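Long-range contacts in Sqt1 (Chaetomium thermophilum, PDB 4ZOY), which probably acts as a dedicated chaperone in ribosome biogenesis, capturing a newly made ribosomal protein with a WD40-repeat beta-propeller, as yeast Sqt1 does for Rpl10: residues 10-14 with 46-50; 93-99 with 142-148; 153-157 with 168-172; 267-273 with 325-331; 332-338 with 376-381. All blocks are in the same frame, centred on the assembly; numbering follows the deposited sequence.

Contact 1 (10-14 with 46-50); sequences YFDGH and KGYVL
Phe11, Tyr48 and His14 meet as an aromatic cluster in which each ring is set almost upright on the next. The edge of Phe11, led by CE2 and CZ, points into one face of Tyr48 in a T-shaped stack with centroids 4.8 Å apart and planes at 73°. Tyr48 in turn puts its own edge, at CD2, over the face of His14, with CD2 lying 3.6 Å from His14 NE2. A chi1 of 172°, which sets CG of Phe11 opposite its backbone N, swings that ring across to strand 46-50. There Leu50 CD2 sits 3.9 Å from the Phe11 centroid as a CH-pi contact, while Gly13 N lies over the other face. The ring is thus sandwiched, and glycine suits position 13 because a CB there would run into Phe11 CZ.

The other side is looser and wetter. Tyr48 OH and Gly13 O are not hydrogen-bonded to each other but share a water, 2.6 Å from Tyr48 OH. Lys46 turns its amine away to salt bridges with Glu84 and Asp86.

The segments join strand 9-11, which completes the blade built from the C-terminal strands, to the third strand of the next blade. His14 follows a glycine, as in the GH pair of WD repeats, and its NE2 hydrogen-bonds Thr33. Since no direct hydrogen bond crosses between the segments, their cohesion rests on ring edges, ring faces and a leucine methyl, with polar groups satisfied mainly by a bridging water and by residues beyond the two segments.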
# COMPACT_ATOMS: atom_id res chain seq x y z
N TYR A 10 -19.91 -9.51 4.50
CA TYR A 10 -18.77 -9.78 5.35
C TYR A 10 -18.21 -11.15 5.06
O TYR A 10 -18.86 -12.00 4.43
CB TYR A 10 -19.16 -9.68 6.83
CG TYR A 10 -20.05 -10.81 7.30
CD1 TYR A 10 -21.40 -10.82 7.02
CD2 TYR A 10 -19.53 -11.86 8.05
CE1 TYR A 10 -22.22 -11.85 7.46
CE2 TYR A 10 -20.34 -12.88 8.50
CZ TYR A 10 -21.68 -12.88 8.20
OH TYR A 10 -22.49 -13.91 8.64
N PHE A 11 -16.98 -11.36 5.50
CA PHE A 11 -16.38 -12.68 5.46
C PHE A 11 -15.65 -12.91 6.77
O PHE A 11 -14.76 -12.13 7.13
CB PHE A 11 -15.43 -12.82 4.27
CG PHE A 11 -14.63 -14.09 4.29
CD1 PHE A 11 -15.26 -15.32 4.17
CD2 PHE A 11 -13.25 -14.05 4.42
CE1 PHE A 11 -14.52 -16.49 4.18
CE2 PHE A 11 -12.51 -15.22 4.43
CZ PHE A 11 -13.14 -16.44 4.31
N ASP A 12 -16.02 -13.96 7.49
CA ASP A 12 -15.45 -14.19 8.80
C ASP A 12 -14.59 -15.46 8.87
O ASP A 12 -14.28 -15.93 9.96
CB ASP A 12 -16.56 -14.26 9.86
CG ASP A 12 -17.44 -15.48 9.68
OD1 ASP A 12 -17.81 -15.79 8.53
OD2 ASP A 12 -17.74 -16.14 10.70
N GLY A 13 -14.19 -15.98 7.71
CA GLY A 13 -13.41 -17.22 7.66
C GLY A 13 -12.04 -17.20 8.31
O GLY A 13 -11.58 -18.21 8.83
N HIS A 14 -11.34 -16.07 8.26
CA HIS A 14 -10.04 -15.98 8.92
C HIS A 14 -10.18 -16.22 10.41
O HIS A 14 -11.12 -15.73 11.04
CB HIS A 14 -9.39 -14.61 8.67
CG HIS A 14 -9.01 -14.37 7.24
ND1 HIS A 14 -7.80 -14.78 6.72
CD2 HIS A 14 -9.67 -13.76 6.23
CE1 HIS A 14 -7.73 -14.42 5.45
NE2 HIS A 14 -8.85 -13.80 5.13
N LYS A 46 -3.13 -18.04 6.43
CA LYS A 46 -4.22 -18.47 5.59
C LYS A 46 -4.68 -17.31 4.73
O LYS A 46 -4.75 -16.16 5.20
CB LYS A 46 -5.39 -18.99 6.43
CG LYS A 46 -6.58 -19.49 5.64
CD LYS A 46 -6.32 -20.88 5.10
CE LYS A 46 -7.60 -21.51 4.56
NZ LYS A 46 -7.38 -22.93 4.14
N GLY A 47 -5.02 -17.62 3.49
CA GLY A 47 -5.58 -16.62 2.60
C GLY A 47 -6.82 -17.14 1.92
O GLY A 47 -7.07 -18.35 1.86
N TYR A 48 -7.61 -16.22 1.40
CA TYR A 48 -8.82 -16.55 0.66
C TYR A 48 -8.97 -15.64 -0.54
O TYR A 48 -8.49 -14.50 -0.53
CB TYR A 48 -10.05 -16.42 1.55
CG TYR A 48 -10.12 -17.43 2.67
CD1 TYR A 48 -10.62 -18.71 2.44
CD2 TYR A 48 -9.71 -17.10 3.96
CE1 TYR A 48 -10.69 -19.64 3.47
CE2 TYR A 48 -9.78 -18.02 5.00
CZ TYR A 48 -10.27 -19.28 4.74
OH TYR A 48 -10.35 -20.21 5.76
N VAL A 49 -9.63 -16.13 -1.58
CA VAL A 49 -10.07 -15.26 -2.65
C VAL A 49 -11.58 -15.17 -2.59
O VAL A 49 -12.27 -16.18 -2.47
CB VAL A 49 -9.62 -15.75 -4.04
CG1 VAL A 49 -10.08 -14.76 -5.10
CG2 VAL A 49 -8.11 -15.93 -4.07
N LEU A 50 -12.09 -13.94 -2.67
CA LEU A 50 -13.52 -13.69 -2.57
C LEU A 50 -14.04 -13.08 -3.85
O LEU A 50 -13.29 -12.43 -4.58
CB LEU A 50 -13.81 -12.74 -1.40
CG LEU A 50 -13.19 -13.10 -0.06
CD1 LEU A 50 -13.36 -11.98 0.93
CD2 LEU A 50 -13.82 -14.38 0.49
O HOH W 1 -9.45 -19.92 8.22

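Contact 2 (93-99 with 142-148); sequences NALTFTL and INWFAPC
Ala94 and Phe145 form the apolar centre: the methyl of Ala94 lies over one face of the phenyl ring, 3.8 Å from CB to the centroid. The small methyl lets the strands come close under the ring, which suits alanine here. Phe145 CD2 also reaches Thr96 CG2 at 3.9 Å, and Ile142 CG2 approaches Ala94 CB from the other end. Farther along, the Pro147 ring turns CD and CG toward Thr96 OG1, with CD 3.5 Å from that oxygen, and Leu99 CD1 rests against Pro147 CG at 4.0 Å.

Strands 93-97 and 142-147 are the innermost strands of two adjacent propeller blades. They run nearly parallel, 15° apart, too far separated for a shared sheet, so side chains fill the seam. Asn93 and Ala94 both face Gly108 of their own blade in a classic beta bulge.

At the polar end, with CG opposite the backbone N (chi1 -162°), the Asn93 amide reaches the next blade. ND2 donates to Ile142 O at 3.0 Å, nearly straight at 169°, on a lone pair in the carbonyl plane. The Asn143 amide hydrogen-bonds Cys193 O. One water links Asn93 ND2 to Asn143 O, and another joins Asn93 O to Asn143 O.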
# COMPACT_ATOMS: atom_id res chain seq x y z
N ASN A 93 1.30 -11.80 5.12
CA ASN A 93 1.53 -10.40 5.44
C ASN A 93 1.40 -9.48 4.23
O ASN A 93 1.31 -8.26 4.37
CB ASN A 93 2.93 -10.25 6.06
CG ASN A 93 3.09 -8.96 6.81
OD1 ASN A 93 2.21 -8.54 7.56
ND2 ASN A 93 4.23 -8.31 6.62
N ALA A 94 1.41 -10.08 3.04
CA ALA A 94 1.37 -9.34 1.80
C ALA A 94 0.65 -10.15 0.73
O ALA A 94 0.80 -11.37 0.68
CB ALA A 94 2.79 -9.01 1.35
N LEU A 95 -0.13 -9.46 -0.09
CA LEU A 95 -0.82 -10.03 -1.25
C LEU A 95 -0.79 -9.07 -2.40
O LEU A 95 -0.94 -7.86 -2.20
CB LEU A 95 -2.28 -10.34 -0.95
CG LEU A 95 -2.55 -11.52 -0.03
CD1 LEU A 95 -3.96 -11.39 0.52
CD2 LEU A 95 -2.38 -12.83 -0.80
N THR A 96 -0.63 -9.59 -3.61
CA THR A 96 -0.84 -8.74 -4.76
C THR A 96 -1.28 -9.54 -5.99
O THR A 96 -0.87 -10.68 -6.19
CB THR A 96 0.43 -7.92 -5.09
OG1 THR A 96 0.11 -6.89 -6.03
CG2 THR A 96 1.49 -8.80 -5.65
N PHE A 97 -2.18 -8.94 -6.76
CA PHE A 97 -2.41 -9.36 -8.13
C PHE A 97 -1.41 -8.60 -8.98
O PHE A 97 -1.17 -7.42 -8.74
CB PHE A 97 -3.84 -9.05 -8.59
CG PHE A 97 -4.88 -9.95 -8.00
CD1 PHE A 97 -5.18 -11.17 -8.58
CD2 PHE A 97 -5.58 -9.56 -6.86
CE1 PHE A 97 -6.15 -12.00 -8.03
CE2 PHE A 97 -6.56 -10.40 -6.31
CZ PHE A 97 -6.84 -11.61 -6.90
N THR A 98 -0.84 -9.24 -9.99
CA THR A 98 0.13 -8.54 -10.81
C THR A 98 -0.52 -7.56 -11.78
O THR A 98 -1.70 -7.68 -12.12
CB THR A 98 1.02 -9.51 -11.61
OG1 THR A 98 0.20 -10.44 -12.33
CG2 THR A 98 1.94 -10.26 -10.66
N LEU A 99 0.26 -6.56 -12.19
CA LEU A 99 -0.11 -5.63 -13.25
C LEU A 99 0.46 -6.17 -14.56
O LEU A 99 1.49 -6.85 -14.54
CB LEU A 99 0.41 -4.23 -12.94
CG LEU A 99 -0.20 -3.55 -11.72
CD1 LEU A 99 0.56 -2.27 -11.40
CD2 LEU A 99 -1.69 -3.25 -11.96
N ILE A 142 8.68 -11.50 4.76
CA ILE A 142 8.25 -10.50 3.77
C ILE A 142 7.39 -9.41 4.40
O ILE A 142 6.36 -9.70 5.01
CB ILE A 142 7.46 -11.17 2.65
CG1 ILE A 142 8.39 -12.09 1.84
CG2 ILE A 142 6.85 -10.11 1.73
CD1 ILE A 142 7.67 -13.06 0.93
N ASN A 143 7.79 -8.15 4.22
CA ASN A 143 7.09 -7.02 4.83
C ASN A 143 6.06 -6.36 3.92
O ASN A 143 5.06 -5.82 4.41
CB ASN A 143 8.10 -5.97 5.30
CG ASN A 143 8.87 -6.43 6.51
OD1 ASN A 143 8.41 -7.32 7.23
ND2 ASN A 143 10.03 -5.84 6.75
N TRP A 144 6.29 -6.40 2.61
CA TRP A 144 5.41 -5.74 1.66
C TRP A 144 5.66 -6.24 0.25
O TRP A 144 6.74 -6.74 -0.05
CB TRP A 144 5.57 -4.20 1.71
CG TRP A 144 6.98 -3.72 1.48
CD1 TRP A 144 7.91 -3.42 2.44
CD2 TRP A 144 7.64 -3.52 0.22
NE1 TRP A 144 9.09 -3.02 1.86
CE2 TRP A 144 8.95 -3.08 0.49
CE3 TRP A 144 7.24 -3.64 -1.12
CZ2 TRP A 144 9.87 -2.80 -0.52
CZ3 TRP A 144 8.15 -3.36 -2.12
CH2 TRP A 144 9.45 -2.94 -1.81
N PHE A 145 4.64 -6.09 -0.60
CA PHE A 145 4.71 -6.30 -2.04
C PHE A 145 4.37 -5.01 -2.76
O PHE A 145 3.53 -4.25 -2.28
CB PHE A 145 3.69 -7.33 -2.53
CG PHE A 145 4.03 -8.76 -2.24
CD1 PHE A 145 5.33 -9.18 -2.03
CD2 PHE A 145 3.02 -9.70 -2.23
CE1 PHE A 145 5.61 -10.53 -1.78
CE2 PHE A 145 3.29 -11.03 -1.99
CZ PHE A 145 4.58 -11.44 -1.78
N ALA A 146 4.94 -4.81 -3.94
CA ALA A 146 4.47 -3.73 -4.82
C ALA A 146 4.63 -4.17 -6.27
O ALA A 146 5.75 -4.45 -6.70
CB ALA A 146 5.25 -2.44 -4.56
N PRO A 147 3.52 -4.25 -7.01
CA PRO A 147 3.64 -4.62 -8.42
C PRO A 147 4.20 -3.46 -9.24
O PRO A 147 3.90 -2.30 -8.98
CB PRO A 147 2.20 -4.96 -8.83
CG PRO A 147 1.36 -4.08 -7.92
CD PRO A 147 2.12 -4.06 -6.60
N CYS A 148 5.02 -3.80 -10.23
CA CYS A 148 5.61 -2.82 -11.11
C CYS A 148 4.57 -2.25 -12.08
O CYS A 148 3.94 -3.01 -12.80
CB CYS A 148 6.72 -3.50 -11.86
SG CYS A 148 7.59 -2.37 -13.00
O HOH W 2 2.36 -5.91 3.56
O HOH W 3 4.61 -5.55 7.24
O HOH W 4 5.85 -7.05 8.94

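Contact 3 (153-157 with 168-172); sequences HPNTI and VFTLD
Segments 153-157 and 168-172 pair as antiparallel neighbours, with Thr156 and Thr170 a non-hydrogen-bonded pair and Ile157 and Phe169 a hydrogen-bonded one. Ile157 N to Phe169 O and Phe169 N to Ile157 O are both 2.8 Å, and Leu171 N to Asn155 O extends the pattern by one bond of 2.9 Å.

On one face the two threonines stand opposite each other. In both, OG1 lies beside the backbone N (chi1 -60° in Thr156, -70° in Thr170), which brings the hydroxyls together in a hydrogen bond of 2.8 Å between Thr156 OG1 and Thr170 OG1. The methyl of Thr156, CG2, lies alongside, 3.6 Å from Val168 CG1. The beta-branched residues suit an extended chain. On the other face, Ile157 CG2 packs on Phe169 CB at 4.1 Å.

Asn155, just before the strand, has a left-handed backbone that asparagine tolerates well. Its OD1 hydrogen-bonds Thr98, and ND2 reaches Asp103, both in the preceding blade, while a water links ND2 to Leu171 O.

These are the second and third strands of one propeller blade. The chemistry implies a hairpin pinned by backbone bonds and a hydroxyl pair, with the Asn155 amide hydrogen-bonded to the preceding blade.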
# COMPACT_ATOMS: atom_id res chain seq x y z
N HIS A 153 7.16 -4.00 -18.58
CA HIS A 153 7.58 -5.15 -17.78
C HIS A 153 6.43 -5.76 -17.02
O HIS A 153 6.39 -5.67 -15.78
CB HIS A 153 8.70 -4.76 -16.83
CG HIS A 153 9.89 -4.20 -17.54
ND1 HIS A 153 10.83 -5.01 -18.15
CD2 HIS A 153 10.26 -2.93 -17.80
CE1 HIS A 153 11.73 -4.25 -18.74
NE2 HIS A 153 11.41 -2.99 -18.54
N PRO A 154 5.50 -6.38 -17.74
CA PRO A 154 4.34 -6.99 -17.10
C PRO A 154 4.72 -8.08 -16.11
O PRO A 154 5.77 -8.72 -16.23
CB PRO A 154 3.55 -7.57 -18.27
CG PRO A 154 4.56 -7.77 -19.36
CD PRO A 154 5.50 -6.61 -19.20
N ASN A 155 3.86 -8.26 -15.11
CA ASN A 155 4.01 -9.34 -14.14
C ASN A 155 5.33 -9.31 -13.39
O ASN A 155 5.93 -10.34 -13.09
CB ASN A 155 3.79 -10.68 -14.84
CG ASN A 155 2.40 -10.79 -15.41
OD1 ASN A 155 1.43 -10.46 -14.72
ND2 ASN A 155 2.28 -11.19 -16.67
N THR A 156 5.78 -8.09 -13.09
CA THR A 156 6.96 -7.87 -12.28
C THR A 156 6.52 -7.35 -10.91
O THR A 156 5.61 -6.52 -10.82
CB THR A 156 7.91 -6.90 -12.98
OG1 THR A 156 8.28 -7.49 -14.23
CG2 THR A 156 9.16 -6.65 -12.14
N ILE A 157 7.13 -7.89 -9.86
CA ILE A 157 6.76 -7.55 -8.49
C ILE A 157 8.00 -7.30 -7.64
O ILE A 157 9.03 -7.95 -7.82
CB ILE A 157 5.89 -8.67 -7.84
CG1 ILE A 157 5.43 -8.30 -6.43
CG2 ILE A 157 6.64 -10.00 -7.80
CD1 ILE A 157 4.83 -9.47 -5.69
N VAL A 168 13.27 -8.00 -6.67
CA VAL A 168 12.37 -7.77 -7.79
C VAL A 168 12.30 -9.04 -8.62
O VAL A 168 13.34 -9.54 -9.07
CB VAL A 168 12.82 -6.58 -8.66
CG1 VAL A 168 11.84 -6.37 -9.80
CG2 VAL A 168 12.94 -5.31 -7.80
N PHE A 169 11.10 -9.57 -8.81
CA PHE A 169 10.89 -10.82 -9.55
C PHE A 169 10.03 -10.57 -10.76
O PHE A 169 9.12 -9.73 -10.71
CB PHE A 169 10.19 -11.89 -8.69
CG PHE A 169 10.92 -12.26 -7.45
CD1 PHE A 169 11.93 -13.21 -7.48
CD2 PHE A 169 10.58 -11.69 -6.23
CE1 PHE A 169 12.60 -13.58 -6.32
CE2 PHE A 169 11.24 -12.04 -5.07
CZ PHE A 169 12.26 -13.00 -5.11
N THR A 170 10.27 -11.33 -11.82
CA THR A 170 9.35 -11.31 -12.94
C THR A 170 8.77 -12.71 -13.13
O THR A 170 9.50 -13.70 -13.07
CB THR A 170 10.02 -10.79 -14.22
OG1 THR A 170 10.27 -9.39 -14.06
CG2 THR A 170 9.11 -10.96 -15.41
N LEU A 171 7.46 -12.77 -13.31
CA LEU A 171 6.72 -14.02 -13.39
C LEU A 171 6.49 -14.31 -14.87
O LEU A 171 5.63 -13.71 -15.51
CB LEU A 171 5.40 -13.92 -12.60
CG LEU A 171 5.66 -13.45 -11.15
CD1 LEU A 171 4.38 -13.45 -10.32
CD2 LEU A 171 6.73 -14.28 -10.46
N ASP A 172 7.32 -15.20 -15.41
CA ASP A 172 7.39 -15.42 -16.85
C ASP A 172 7.89 -16.82 -17.16
O ASP A 172 8.88 -17.28 -16.58
CB ASP A 172 8.29 -14.35 -17.49
CG ASP A 172 8.42 -14.51 -19.01
OD1 ASP A 172 7.87 -15.47 -19.60
OD2 ASP A 172 9.09 -13.64 -19.61
O HOH W 5 4.73 -12.45 -17.96

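Contact 4 (267-273 with 325-331); sequences GGAGGQI and QIQSDNI
Ile331 spreads over the glycine-rich turn: its CB lies 3.8 Å from Gly267 CA, its CG1 3.7 Å from Gly271 C and 3.9 Å from Ile273 CG1, and its CD1 rests on Gly271 CA. CG1 opposite the carbonyl carbon (chi1 -58°), then a second bend, folds CD1 back over the turn. Glycine at 267 makes room, since a CB there would strike Ile331 CG2. Ile331 N also donates to Gly268 O at 2.9 Å, from above the carbonyl plane. Were Ile331 cut back to alanine, a gap would probably open over Gly271 and Ile273 CG1 would lose its neighbour.

The turn joins the second and third strands of one propeller blade, closed by Gly268 N to Gln272 O. Segment 325-331 crosses from that blade's outermost strand to the innermost strand of the next.

Gln325 stretches over the turn, and NE2 donates to Gly270 O at 2.8 Å. Its amide stacks on that of Gln272, planes 19° apart, and Gln272 CG touches Gln325 CD at 3.6 Å.

A CB on Gly271 would jam against the preceding carbonyl O and, separately, strike Gln327 O, which Gly271 CA meets at 3.5 Å. A water bridges Gly271 O and Gln327 OE1.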
# COMPACT_ATOMS: atom_id res chain seq x y z
N GLY A 267 8.24 8.95 5.04
CA GLY A 267 7.61 9.30 6.30
C GLY A 267 8.14 8.41 7.39
O GLY A 267 8.41 7.23 7.18
N GLY A 268 8.33 8.98 8.57
CA GLY A 268 8.92 8.20 9.64
C GLY A 268 8.55 8.64 11.03
O GLY A 268 7.50 9.23 11.25
N ALA A 269 9.43 8.32 11.97
CA ALA A 269 9.19 8.59 13.38
C ALA A 269 9.01 10.08 13.66
O ALA A 269 9.50 10.94 12.92
CB ALA A 269 10.34 8.03 14.22
N GLY A 270 8.29 10.39 14.74
CA GLY A 270 8.15 11.76 15.19
C GLY A 270 7.33 12.66 14.29
O GLY A 270 7.33 13.88 14.43
N GLY A 271 6.61 12.05 13.35
CA GLY A 271 5.81 12.82 12.41
C GLY A 271 6.61 13.38 11.24
O GLY A 271 6.09 14.20 10.49
N GLN A 272 7.86 12.94 11.09
CA GLN A 272 8.72 13.57 10.09
C GLN A 272 8.46 13.05 8.69
O GLN A 272 8.22 11.85 8.49
CB GLN A 272 10.18 13.37 10.43
CG GLN A 272 10.62 14.13 11.68
CD GLN A 272 12.12 14.26 11.78
OE1 GLN A 272 12.74 15.02 11.03
NE2 GLN A 272 12.72 13.50 12.69
N ILE A 273 8.50 13.97 7.74
CA ILE A 273 8.40 13.67 6.32
C ILE A 273 9.54 14.37 5.61
O ILE A 273 9.84 15.53 5.90
CB ILE A 273 7.06 14.15 5.73
CG1 ILE A 273 5.89 13.47 6.44
CG2 ILE A 273 7.01 13.86 4.23
CD1 ILE A 273 4.57 14.13 6.19
N GLN A 325 7.20 18.42 9.65
CA GLN A 325 6.88 17.87 10.94
C GLN A 325 5.89 18.60 11.79
O GLN A 325 6.24 19.44 12.73
CB GLN A 325 8.18 17.66 11.75
CG GLN A 325 8.05 16.84 13.03
CD GLN A 325 9.33 16.76 13.84
OE1 GLN A 325 10.24 17.53 13.69
NE2 GLN A 325 9.40 15.79 14.69
N ILE A 326 4.68 18.29 11.30
CA ILE A 326 3.43 18.79 11.79
C ILE A 326 2.77 17.80 12.68
O ILE A 326 2.18 18.10 13.55
CB ILE A 326 2.45 19.03 10.60
CG1 ILE A 326 2.97 20.09 9.64
CG2 ILE A 326 1.05 19.39 11.05
CD1 ILE A 326 3.20 21.45 10.25
N GLN A 327 2.84 16.56 12.37
CA GLN A 327 2.26 15.53 13.22
C GLN A 327 3.25 15.07 14.28
O GLN A 327 4.41 15.49 14.28
CB GLN A 327 1.78 14.38 12.34
CG GLN A 327 0.72 14.85 11.37
CD GLN A 327 0.66 14.01 10.11
OE1 GLN A 327 1.53 14.09 9.26
NE2 GLN A 327 -0.40 13.20 9.99
N SER A 328 2.80 14.22 15.20
CA SER A 328 3.59 13.98 16.42
C SER A 328 4.12 12.56 16.57
O SER A 328 4.87 12.27 17.50
CB SER A 328 2.76 14.34 17.66
OG SER A 328 1.69 13.42 17.85
N ASP A 329 3.72 11.66 15.68
CA ASP A 329 4.13 10.27 15.80
C ASP A 329 4.30 9.70 14.39
O ASP A 329 4.02 10.39 13.40
CB ASP A 329 3.09 9.48 16.62
CG ASP A 329 3.68 8.26 17.33
OD1 ASP A 329 4.74 7.74 16.93
OD2 ASP A 329 3.04 7.80 18.30
N ASN A 330 4.74 8.45 14.32
CA ASN A 330 5.09 7.78 13.06
C ASN A 330 4.16 8.09 11.90
O ASN A 330 2.93 8.01 12.02
CB ASN A 330 5.11 6.26 13.26
CG ASN A 330 6.21 5.80 14.21
OD1 ASN A 330 6.95 6.60 14.78
ND2 ASN A 330 6.31 4.48 14.39
N ILE A 331 4.75 8.47 10.77
CA ILE A 331 3.98 8.58 9.54
C ILE A 331 3.89 7.20 8.92
O ILE A 331 4.87 6.68 8.37
CB ILE A 331 4.61 9.57 8.56
CG1 ILE A 331 4.74 10.96 9.21
CG2 ILE A 331 3.78 9.61 7.27
CD1 ILE A 331 3.44 11.51 9.80
O HOH W 6 7.44 8.74 16.84
O HOH W 7 3.85 15.66 9.80

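Contact 5 (332-338 with 376-381); sequences ESLAFSP and VVKVEF
Strands 332-336 and 376-381 are the innermost strands of adjacent blades of the WD40 propeller, nearly parallel at 10° with axes 5.7 Å apart. Each has a classic beta bulge at its start: Glu332 and Ser333 both face Gly346, and Val377 and Lys378 both face Cys398.

Phe381 fills the far end of the seam between blades. One face of its ring takes Ser337, whose CB lies 3.7 Å from the centroid in a CH-pi contact, while Ala335 O comes in near the ring plane, 3.4 Å from Phe381 CE2. Ala335 CB meets Phe381 CD2 at 4.0 Å, where a small residue suits the space beside the ring, and Pro338 CD packs on Phe381 CB at 3.7 Å. Ser337 OG hydrogen-bonds Gly392 O and Ala340 N. Loss of the Phe381 ring, as with a serine here, is likely to open a gap between Ser337, Ala335 and Pro338 and remove most of the apolar join at this end.

Midway, Val379 CG2 touches Ala335 CB at 4.1 Å. Lys378 points away from the seam, to a weak salt bridge with Glu380; its NZ also hydrogen-bonds Phe460 O and meets that ring as a cation-pi partner. The polar link across the strands comes from Ser333: with OG opposite its backbone N (chi1 -179°), this hydroxyl accepts Val379 N-H, with Ser333 OG to Val379 N 2.9 Å and 164°.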
# COMPACT_ATOMS: atom_id res chain seq x y z
N GLU A 332 2.73 6.58 9.03
CA GLU A 332 2.58 5.20 8.61
C GLU A 332 2.05 5.07 7.19
O GLU A 332 2.12 3.98 6.61
CB GLU A 332 1.66 4.45 9.57
CG GLU A 332 2.28 4.19 10.95
CD GLU A 332 3.44 3.19 10.91
OE1 GLU A 332 3.66 2.56 9.85
OE2 GLU A 332 4.13 3.03 11.95
N SER A 333 1.55 6.17 6.63
CA SER A 333 0.99 6.11 5.29
C SER A 333 1.11 7.47 4.60
O SER A 333 0.80 8.50 5.20
CB SER A 333 -0.48 5.65 5.36
OG SER A 333 -1.02 5.56 4.06
N LEU A 334 1.56 7.45 3.35
CA LEU A 334 1.78 8.63 2.52
C LEU A 334 1.14 8.40 1.17
O LEU A 334 1.28 7.32 0.60
CB LEU A 334 3.28 8.90 2.30
CG LEU A 334 4.08 9.53 3.42
CD1 LEU A 334 5.58 9.38 3.13
CD2 LEU A 334 3.69 10.98 3.53
N ALA A 335 0.46 9.41 0.64
CA ALA A 335 -0.08 9.32 -0.71
C ALA A 335 -0.10 10.66 -1.40
O ALA A 335 -0.58 11.66 -0.85
CB ALA A 335 -1.48 8.73 -0.69
N PHE A 336 0.46 10.70 -2.61
CA PHE A 336 0.26 11.83 -3.50
C PHE A 336 -1.07 11.70 -4.23
O PHE A 336 -1.42 10.61 -4.69
CB PHE A 336 1.38 11.93 -4.54
CG PHE A 336 2.70 12.42 -3.99
CD1 PHE A 336 2.99 13.77 -3.96
CD2 PHE A 336 3.64 11.52 -3.52
CE1 PHE A 336 4.22 14.22 -3.47
CE2 PHE A 336 4.86 11.96 -3.03
CZ PHE A 336 5.15 13.31 -3.01
N SER A 337 -1.80 12.79 -4.34
CA SER A 337 -2.98 12.79 -5.19
C SER A 337 -2.58 12.55 -6.63
O SER A 337 -1.59 13.12 -7.09
CB SER A 337 -3.74 14.11 -5.07
OG SER A 337 -4.77 14.19 -6.04
N PRO A 338 -3.35 11.73 -7.35
CA PRO A 338 -3.02 11.47 -8.75
C PRO A 338 -3.22 12.69 -9.64
O PRO A 338 -2.61 12.72 -10.71
CB PRO A 338 -4.00 10.35 -9.14
CG PRO A 338 -5.16 10.52 -8.21
CD PRO A 338 -4.55 11.00 -6.91
N VAL A 376 -3.71 6.06 12.28
CA VAL A 376 -4.18 6.05 10.91
C VAL A 376 -3.28 5.08 10.16
O VAL A 376 -2.07 5.30 10.04
CB VAL A 376 -4.10 7.44 10.26
CG1 VAL A 376 -4.69 7.40 8.85
CG2 VAL A 376 -4.83 8.47 11.10
N VAL A 377 -3.87 4.00 9.69
CA VAL A 377 -3.12 2.89 9.13
C VAL A 377 -2.83 3.08 7.64
O VAL A 377 -1.73 2.76 7.15
CB VAL A 377 -3.88 1.57 9.37
CG1 VAL A 377 -3.26 0.42 8.60
CG2 VAL A 377 -3.94 1.27 10.88
N LYS A 378 -3.82 3.59 6.91
CA LYS A 378 -3.70 3.75 5.47
C LYS A 378 -4.51 4.92 4.99
O LYS A 378 -5.64 5.11 5.43
CB LYS A 378 -4.16 2.46 4.76
CG LYS A 378 -4.11 2.55 3.24
CD LYS A 378 -4.47 1.22 2.59
CE LYS A 378 -4.61 1.36 1.08
NZ LYS A 378 -4.62 0.02 0.41
N VAL A 379 -3.94 5.69 4.07
CA VAL A 379 -4.67 6.69 3.31
C VAL A 379 -4.46 6.41 1.84
O VAL A 379 -3.37 5.99 1.41
CB VAL A 379 -4.24 8.14 3.65
CG1 VAL A 379 -4.44 8.43 5.13
CG2 VAL A 379 -2.77 8.42 3.24
N GLU A 380 -5.50 6.64 1.04
CA GLU A 380 -5.42 6.35 -0.40
C GLU A 380 -6.44 7.17 -1.16
O GLU A 380 -7.63 7.18 -0.80
CB GLU A 380 -5.63 4.86 -0.66
CG GLU A 380 -5.46 4.47 -2.14
CD GLU A 380 -5.82 3.03 -2.39
OE1 GLU A 380 -4.97 2.13 -2.16
OE2 GLU A 380 -6.96 2.79 -2.81
N PHE A 381 -5.99 7.87 -2.20
CA PHE A 381 -6.90 8.67 -3.01
C PHE A 381 -7.77 7.81 -3.90
O PHE A 381 -7.31 6.80 -4.45
CB PHE A 381 -6.13 9.67 -3.87
CG PHE A 381 -5.60 10.83 -3.11
CD1 PHE A 381 -6.36 11.97 -2.93
CD2 PHE A 381 -4.33 10.78 -2.54
CE1 PHE A 381 -5.87 13.06 -2.21
CE2 PHE A 381 -3.83 11.86 -1.82
CZ PHE A 381 -4.60 13.00 -1.65

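How the contacts relate
The five contacts sit round an eight-bladed propeller whose two ends are joined beside contact 1. Contacts 2 and 5 are equivalent seams between innermost strands, their centres about 17 Å apart. Each has a neighbour farther from the middle. Contact 3 touches contact 2 through Leu99 O and Asn155 N, 2.8 Å apart, and through Ile157 CD1, which packs between Thr96 and Phe145. Contact 4 touches contact 5 where Leu334 reaches Gly267 and Ile273. Contacts 1 and 4 lie on opposite sides of the chain's centre, their centres about 33 Å apart, and contacts 3 and 4 likewise. Contact 1 approaches contact 2 to about 5 Å between nearest atoms without touching it.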